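Benzoate transport porin BenP (Acinetobacter baumannii AB307-0294, PDB 5DL8) probably acts as an outer membrane porin of the OprD family, forming a beta-barrel channel for small substrates and thought to favour benzoate. Local coordinates at residues T259-E271 and L282-P294. Numbering follows the deposited sequence.
Sequences TFDIDAENIGLLE and LGYQQIIGESAYP
Glu265 to Glu271 pair with Ile288 to Leu282 as the two arms of an antiparallel beta hairpin in the wall of the OprD-family barrel; the strand axes run 165° apart and approach to 4.6 Å. Four hydrogen-bonded pairs, Glu265 with Ile288, Ile267 with Gln286, Leu269 with Tyr284 and Glu271 with Leu282, each exchange two backbone bonds. Alternation then sorts the side chains: Ile267, Leu269, Tyr284 and Ile288 occupy one face, where a bound detergent molecule touches Leu269, while Asn266, Gln285 and Ile287 occupy the other, buried face. On the first, the ends of the two isoleucines meet, Ile267 CD1 lying 3.6 Å from Ile288 CD1.

Asn266 can be followed outward. Its CB meets Ile287 CD1 at 3.8 Å and, from a direction roughly at right angles, CD1 of the obliquely turned Tyr293 ring. CG, anti to the backbone N (chi1 169°), lies beside the carbonyl carbon, where it meets Ile287 CD1 and brings the amide up to Gln285. At the tip, OD1 lies 3.5 Å from Gln285 CG, and ND2 gives a weak bond to Gln285 OE1; the amide planes are 75° apart, so the two groups cross. Gln285 NE2 also bonds the carbonyl oxygens of Phe313 and Gly312, so the amide's main polar hold lies outside the hairpin.

Toward Gly289 and Ser291 the bonding pattern changes. Gly289 has a positive phi, at which a CB would jam against the preceding carbonyl O and run into Asp263 O; its CA passes 3.5 Å from that oxygen. Asp263 is held at three points by the turning segment: its O accepts from Ser291 N, its N gives a bond to Ser291 OG, and Glu290 N reaches Asp263 OD2 at 3.0 Å from above the carboxylate plane.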
ATOM      1  N   THR A 259     -14.933 -16.624  15.604  1.00 65.55           N
ATOM      2  CA  THR A 259     -15.200 -16.803  14.145  1.00 63.74           C
ATOM      3  C   THR A 259     -14.054 -17.410  13.230  1.00 58.30           C
ATOM      4  O   THR A 259     -14.307 -18.441  12.633  1.00 60.07           O
ATOM      5  CB  THR A 259     -15.800 -15.515  13.476  1.00 62.44           C
ATOM      6  OG1 THR A 259     -17.155 -15.320  13.850  1.00 59.36           O
ATOM      7  CG2 THR A 259     -15.835 -15.637  11.993  1.00 64.38           C
ATOM      8  N   PHE A 260     -12.855 -16.817  13.098  1.00 54.50           N
ATOM      9  CA  PHE A 260     -11.890 -17.286  12.090  1.00 50.30           C
ATOM     10  C   PHE A 260     -10.743 -18.219  12.489  1.00 46.08           C
ATOM     11  O   PHE A 260     -10.097 -18.877  11.644  1.00 43.50           O
ATOM     12  CB  PHE A 260     -11.346 -16.099  11.241  1.00 50.08           C
ATOM     13  CG  PHE A 260     -12.420 -15.295  10.567  1.00 48.79           C
ATOM     14  CD1 PHE A 260     -13.092 -15.788   9.408  1.00 50.60           C
ATOM     15  CD2 PHE A 260     -12.818 -14.075  11.096  1.00 49.08           C
ATOM     16  CE1 PHE A 260     -14.095 -15.044   8.768  1.00 50.06           C
ATOM     17  CE2 PHE A 260     -13.851 -13.332  10.493  1.00 50.34           C
ATOM     18  CZ  PHE A 260     -14.490 -13.809   9.317  1.00 51.19           C
ATOM     19  N   ASP A 261     -10.380 -18.371  13.711  1.00 45.07           N
ATOM     20  CA  ASP A 261      -9.073 -19.101  13.798  1.00 46.97           C
ATOM     21  C   ASP A 261      -7.950 -18.450  12.816  1.00 44.25           C
ATOM     22  O   ASP A 261      -7.507 -18.994  11.734  1.00 53.33           O
ATOM     23  CB  ASP A 261      -9.287 -20.647  13.601  1.00 47.66           C
ATOM     24  CG  ASP A 261     -10.177 -21.300  14.760  1.00 48.74           C
ATOM     25  OD1 ASP A 261     -10.695 -20.612  15.664  1.00 49.75           O
ATOM     26  OD2 ASP A 261     -10.308 -22.524  14.807  1.00 50.41           O
ATOM     27  N   ILE A 262      -7.684 -17.200  13.113  1.00 37.59           N
ATOM     28  CA  ILE A 262      -6.493 -16.512  12.646  1.00 34.03           C
ATOM     29  C   ILE A 262      -5.421 -16.778  13.748  1.00 32.62           C
ATOM     30  O   ILE A 262      -5.674 -16.595  14.932  1.00 31.13           O
ATOM     31  CB  ILE A 262      -6.841 -15.084  12.338  1.00 33.62           C
ATOM     32  CG1 ILE A 262      -7.773 -15.002  11.056  1.00 32.88           C
ATOM     33  CG2 ILE A 262      -5.601 -14.277  12.206  1.00 34.31           C
ATOM     34  CD1 ILE A 262      -8.455 -13.636  10.746  1.00 31.88           C
ATOM     35  N   ASP A 263      -4.313 -17.412  13.350  1.00 30.66           N
ATOM     36  CA  ASP A 263      -3.178 -17.727  14.199  1.00 28.87           C
ATOM     37  C   ASP A 263      -1.885 -17.647  13.319  1.00 27.47           C
ATOM     38  O   ASP A 263      -1.407 -18.671  12.752  1.00 26.85           O
ATOM     39  CB  ASP A 263      -3.324 -19.114  14.677  1.00 30.00           C
ATOM     40  CG  ASP A 263      -2.152 -19.525  15.568  1.00 29.86           C
ATOM     41  OD1 ASP A 263      -1.801 -18.735  16.447  1.00 29.05           O
ATOM     42  OD2 ASP A 263      -1.635 -20.628  15.389  1.00 30.18           O
ATOM     43  N   ALA A 264      -1.323 -16.468  13.186  1.00 26.17           N
ATOM     44  CA  ALA A 264      -0.107 -16.340  12.389  1.00 27.28           C
ATOM     45  C   ALA A 264       0.891 -15.298  12.828  1.00 25.58           C
ATOM     46  O   ALA A 264       0.530 -14.162  13.193  1.00 25.79           O
ATOM     47  CB  ALA A 264      -0.489 -16.059  10.903  1.00 27.56           C
ATOM     48  N   GLU A 265       2.143 -15.668  12.677  1.00 25.63           N
ATOM     49  CA  GLU A 265       3.284 -14.696  12.848  1.00 26.54           C
ATOM     50  C   GLU A 265       3.984 -14.553  11.483  1.00 25.28           C
ATOM     51  O   GLU A 265       4.115 -15.581  10.726  1.00 25.46           O
ATOM     52  CB  GLU A 265       4.345 -15.187  13.816  1.00 25.68           C
ATOM     53  CG  GLU A 265       3.842 -15.306  15.211  1.00 29.11           C
ATOM     54  CD  GLU A 265       4.950 -15.868  16.136  1.00 29.51           C
ATOM     55  OE1 GLU A 265       5.246 -17.096  15.998  1.00 31.26           O
ATOM     56  OE2 GLU A 265       5.582 -15.056  16.893  1.00 30.18           O
ATOM     57  N   ASN A 266       4.490 -13.368  11.213  1.00 24.02           N
ATOM     58  CA  ASN A 266       5.328 -13.116   9.976  1.00 24.36           C
ATOM     59  C   ASN A 266       6.609 -12.425  10.383  1.00 24.35           C
ATOM     60  O   ASN A 266       6.632 -11.309  10.929  1.00 23.82           O
ATOM     61  CB  ASN A 266       4.519 -12.408   8.901  1.00 24.64           C
ATOM     62  CG  ASN A 266       5.361 -11.877   7.723  1.00 24.65           C
ATOM     63  OD1 ASN A 266       6.551 -11.829   7.760  1.00 27.73           O
ATOM     64  ND2 ASN A 266       4.698 -11.389   6.715  1.00 24.25           N
ATOM     65  N   ILE A 267       7.691 -13.157  10.255  1.00 24.47           N
ATOM     66  CA  ILE A 267       8.956 -12.633  10.655  1.00 26.34           C
ATOM     67  C   ILE A 267       9.765 -12.392   9.385  1.00 25.79           C
ATOM     68  O   ILE A 267       9.904 -13.307   8.594  1.00 25.07           O
ATOM     69  CB  ILE A 267       9.706 -13.652  11.608  1.00 27.77           C
ATOM     70  CG1 ILE A 267       8.752 -13.983  12.750  1.00 29.35           C
ATOM     71  CG2 ILE A 267      10.922 -13.030  12.174  1.00 28.45           C
ATOM     72  CD1 ILE A 267       9.292 -14.848  13.898  1.00 31.85           C
ATOM     73  N   GLY A 268      10.444 -11.241   9.335  1.00 25.46           N
ATOM     74  CA  GLY A 268      11.178 -10.806   8.175  1.00 25.42           C
ATOM     75  C   GLY A 268      12.472 -10.048   8.437  1.00 26.29           C
ATOM     76  O   GLY A 268      12.626  -9.412   9.474  1.00 27.56           O
ATOM     77  N   LEU A 269      13.419 -10.224   7.540  1.00 26.02           N
ATOM     78  CA  LEU A 269      14.692  -9.538   7.545  1.00 27.56           C
ATOM     79  C   LEU A 269      14.997  -9.076   6.110  1.00 27.32           C
ATOM     80  O   LEU A 269      14.911  -9.861   5.146  1.00 27.54           O
ATOM     81  CB  LEU A 269      15.757 -10.495   8.086  1.00 31.48           C
ATOM     82  CG  LEU A 269      17.162  -9.847   8.153  1.00 36.38           C
ATOM     83  CD1 LEU A 269      17.327  -8.676   9.131  1.00 36.16           C
ATOM     84  CD2 LEU A 269      18.303 -10.868   8.439  1.00 40.39           C
ATOM     85  N   LEU A 270      15.279  -7.790   5.934  1.00 26.11           N
ATOM     86  CA  LEU A 270      15.734  -7.277   4.698  1.00 25.34           C
ATOM     87  C   LEU A 270      17.004  -6.509   4.822  1.00 25.99           C
ATOM     88  O   LEU A 270      17.129  -5.620   5.722  1.00 25.90           O
ATOM     89  CB  LEU A 270      14.679  -6.316   4.163  1.00 24.77           C
ATOM     90  CG  LEU A 270      14.877  -5.723   2.748  1.00 24.29           C
ATOM     91  CD1 LEU A 270      15.010  -6.770   1.670  1.00 24.60           C
ATOM     92  CD2 LEU A 270      13.710  -4.791   2.429  1.00 23.98           C
ATOM     93  N   GLU A 271      17.918  -6.762   3.893  1.00 26.57           N
ATOM     94  CA  GLU A 271      19.182  -6.019   3.849  1.00 29.51           C
ATOM     95  C   GLU A 271      19.308  -5.486   2.448  1.00 30.37           C
ATOM     96  O   GLU A 271      19.469  -6.288   1.523  1.00 30.87           O
ATOM     97  CB  GLU A 271      20.423  -6.879   4.053  1.00 29.96           C
ATOM     98  CG  GLU A 271      20.488  -7.657   5.305  1.00 31.58           C
ATOM     99  CD  GLU A 271      20.685  -6.767   6.489  1.00 32.71           C
ATOM    100  OE1 GLU A 271      21.388  -5.772   6.392  1.00 34.18           O
ATOM    101  OE2 GLU A 271      20.041  -7.022   7.506  1.00 35.16           O
ATOM    102  N   LEU A 282      18.718  -8.448  -0.324  1.00 32.45           N
ATOM    103  CA  LEU A 282      18.372  -9.832  -0.009  1.00 31.89           C
ATOM    104  C   LEU A 282      17.426  -9.802   1.150  1.00 30.34           C
ATOM    105  O   LEU A 282      17.694  -9.119   2.154  1.00 28.33           O
ATOM    106  CB  LEU A 282      19.592 -10.656   0.479  1.00 33.75           C
ATOM    107  CG  LEU A 282      20.784 -10.815  -0.406  1.00 36.13           C
ATOM    108  CD1 LEU A 282      22.088 -11.224   0.351  1.00 36.63           C
ATOM    109  CD2 LEU A 282      20.344 -11.833  -1.436  1.00 38.15           C
ATOM    110  N   GLY A 283      16.368 -10.632   1.080  1.00 30.52           N
ATOM    111  CA  GLY A 283      15.495 -10.780   2.212  1.00 29.27           C
ATOM    112  C   GLY A 283      15.033 -12.228   2.428  1.00 29.37           C
ATOM    113  O   GLY A 283      15.077 -13.086   1.496  1.00 29.86           O
ATOM    114  N   TYR A 284      14.505 -12.428   3.639  1.00 27.71           N
ATOM    115  CA  TYR A 284      13.979 -13.698   4.134  1.00 27.79           C
ATOM    116  C   TYR A 284      12.685 -13.401   4.916  1.00 26.27           C
ATOM    117  O   TYR A 284      12.601 -12.430   5.642  1.00 26.76           O
ATOM    118  CB  TYR A 284      14.966 -14.449   5.025  1.00 29.47           C
ATOM    119  CG  TYR A 284      14.350 -15.782   5.536  1.00 32.33           C
ATOM    120  CD1 TYR A 284      14.152 -16.878   4.650  1.00 32.84           C
ATOM    121  CD2 TYR A 284      13.857 -15.921   6.913  1.00 33.94           C
ATOM    122  CE1 TYR A 284      13.597 -18.078   5.118  1.00 34.52           C
ATOM    123  CE2 TYR A 284      13.250 -17.129   7.376  1.00 34.00           C
ATOM    124  CZ  TYR A 284      13.174 -18.221   6.489  1.00 33.73           C
ATOM    125  OH  TYR A 284      12.600 -19.421   6.863  1.00 31.95           O
ATOM    126  N   GLN A 285      11.691 -14.214   4.708  1.00 25.28           N
ATOM    127  CA  GLN A 285      10.443 -14.127   5.400  1.00 26.39           C
ATOM    128  C   GLN A 285       9.845 -15.519   5.689  1.00 25.93           C
ATOM    129  O   GLN A 285       9.866 -16.478   4.886  1.00 26.60           O
ATOM    130  CB  GLN A 285       9.408 -13.293   4.594  1.00 27.10           C
ATOM    131  CG  GLN A 285       7.928 -13.447   4.952  1.00 27.43           C
ATOM    132  CD  GLN A 285       7.050 -12.466   4.110  1.00 26.66           C
ATOM    133  OE1 GLN A 285       7.133 -11.268   4.263  1.00 24.40           O
ATOM    134  NE2 GLN A 285       6.253 -13.011   3.180  1.00 28.16           N
ATOM    135  N   GLN A 286       9.224 -15.591   6.838  1.00 25.08           N
ATOM    136  CA  GLN A 286       8.627 -16.820   7.279  1.00 25.36           C
ATOM    137  C   GLN A 286       7.277 -16.611   7.934  1.00 24.02           C
ATOM    138  O   GLN A 286       7.193 -15.779   8.824  1.00 23.55           O
ATOM    139  CB  GLN A 286       9.558 -17.512   8.301  1.00 25.17           C
ATOM    140  CG  GLN A 286       9.273 -18.959   8.361  1.00 27.15           C
ATOM    141  CD  GLN A 286      10.212 -19.803   9.230  1.00 29.83           C
ATOM    142  OE1 GLN A 286      11.414 -19.738   9.101  1.00 30.71           O
ATOM    143  NE2 GLN A 286       9.600 -20.726  10.035  1.00 30.65           N
ATOM    144  N   ILE A 287       6.307 -17.471   7.633  1.00 22.70           N
ATOM    145  CA  ILE A 287       5.021 -17.364   8.225  1.00 23.04           C
ATOM    146  C   ILE A 287       4.917 -18.563   9.172  1.00 23.84           C
ATOM    147  O   ILE A 287       5.218 -19.775   8.791  1.00 24.42           O
ATOM    148  CB  ILE A 287       3.866 -17.495   7.197  1.00 24.37           C
ATOM    149  CG1 ILE A 287       4.148 -16.622   5.991  1.00 23.61           C
ATOM    150  CG2 ILE A 287       2.500 -17.306   7.908  1.00 24.47           C
ATOM    151  CD1 ILE A 287       4.156 -15.145   6.354  1.00 24.20           C
ATOM    152  N   ILE A 288       4.427 -18.290  10.384  1.00 24.11           N
ATOM    153  CA  ILE A 288       4.424 -19.317  11.505  1.00 24.59           C
ATOM    154  C   ILE A 288       3.083 -19.395  12.193  1.00 23.77           C
ATOM    155  O   ILE A 288       2.445 -18.357  12.413  1.00 23.39           O
ATOM    156  CB  ILE A 288       5.520 -19.066  12.590  1.00 25.64           C
ATOM    157  CG1 ILE A 288       6.871 -18.681  11.940  1.00 26.24           C
ATOM    158  CG2 ILE A 288       5.753 -20.363  13.467  1.00 26.76           C
ATOM    159  CD1 ILE A 288       7.848 -17.990  12.832  1.00 26.35           C
ATOM    160  N   GLY A 289       2.634 -20.610  12.480  1.00 23.29           N
ATOM    161  CA  GLY A 289       1.351 -20.779  13.101  1.00 24.42           C
ATOM    162  C   GLY A 289       0.452 -21.670  12.290  1.00 25.81           C
ATOM    163  O   GLY A 289       0.879 -22.289  11.297  1.00 26.06           O
ATOM    164  N   GLU A 290      -0.756 -21.794  12.774  1.00 26.80           N
ATOM    165  CA  GLU A 290      -1.706 -22.644  12.203  1.00 29.27           C
ATOM    166  C   GLU A 290      -2.576 -21.990  11.082  1.00 29.26           C
ATOM    167  O   GLU A 290      -3.499 -22.665  10.607  1.00 30.74           O
ATOM    168  CB  GLU A 290      -2.598 -23.241  13.336  1.00 30.23           C
ATOM    169  CG  GLU A 290      -1.799 -24.195  14.172  1.00 31.53           C
ATOM    170  CD  GLU A 290      -2.626 -24.833  15.363  1.00 33.22           C
ATOM    171  OE1 GLU A 290      -3.659 -24.246  15.769  1.00 31.34           O
ATOM    172  OE2 GLU A 290      -2.196 -25.933  15.800  1.00 33.57           O
ATOM    173  N   SER A 291      -2.317 -20.741  10.685  1.00 27.55           N
ATOM    174  CA  SER A 291      -3.048 -20.162   9.569  1.00 27.37           C
ATOM    175  C   SER A 291      -2.064 -19.417   8.648  1.00 27.48           C
ATOM    176  O   SER A 291      -0.907 -19.129   9.006  1.00 24.70           O
ATOM    177  CB  SER A 291      -4.193 -19.269  10.018  1.00 28.32           C
ATOM    178  OG  SER A 291      -3.732 -17.945  10.346  1.00 28.19           O
ATOM    179  N   ALA A 292      -2.534 -19.191   7.394  1.00 27.65           N
ATOM    180  CA  ALA A 292      -1.957 -18.140   6.532  1.00 27.41           C
ATOM    181  C   ALA A 292      -2.033 -16.758   7.244  1.00 27.52           C
ATOM    182  O   ALA A 292      -2.902 -16.520   8.131  1.00 27.14           O
ATOM    183  CB  ALA A 292      -2.747 -18.078   5.182  1.00 27.68           C
ATOM    184  N   TYR A 293      -1.122 -15.851   6.855  1.00 27.36           N
ATOM    185  CA  TYR A 293      -1.143 -14.490   7.327  1.00 27.77           C
ATOM    186  C   TYR A 293      -2.349 -13.759   6.676  1.00 28.41           C
ATOM    187  O   TYR A 293      -2.449 -13.752   5.512  1.00 29.36           O
ATOM    188  CB  TYR A 293       0.182 -13.729   7.098  1.00 27.59           C
ATOM    189  CG  TYR A 293       0.193 -12.504   7.951  1.00 28.11           C
ATOM    190  CD1 TYR A 293       0.611 -12.592   9.254  1.00 29.47           C
ATOM    191  CD2 TYR A 293      -0.333 -11.307   7.525  1.00 28.94           C
ATOM    192  CE1 TYR A 293       0.553 -11.522  10.095  1.00 29.72           C
ATOM    193  CE2 TYR A 293      -0.433 -10.215   8.382  1.00 28.76           C
ATOM    194  CZ  TYR A 293       0.001 -10.340   9.666  1.00 29.35           C
ATOM    195  OH  TYR A 293      -0.062  -9.341  10.639  1.00 28.50           O
ATOM    196  N   PRO A 294      -3.296 -13.206   7.459  1.00 30.09           N
ATOM    197  CA  PRO A 294      -4.529 -12.577   6.895  1.00 28.96           C
ATOM    198  C   PRO A 294      -4.371 -11.187   6.334  1.00 27.35           C
ATOM    199  O   PRO A 294      -3.668 -10.356   6.862  1.00 25.57           O
ATOM    200  CB  PRO A 294      -5.427 -12.480   8.155  1.00 30.14           C
ATOM    201  CG  PRO A 294      -4.464 -12.219   9.251  1.00 29.22           C
ATOM    202  CD  PRO A 294      -3.211 -12.982   8.929  1.00 28.41           C
TER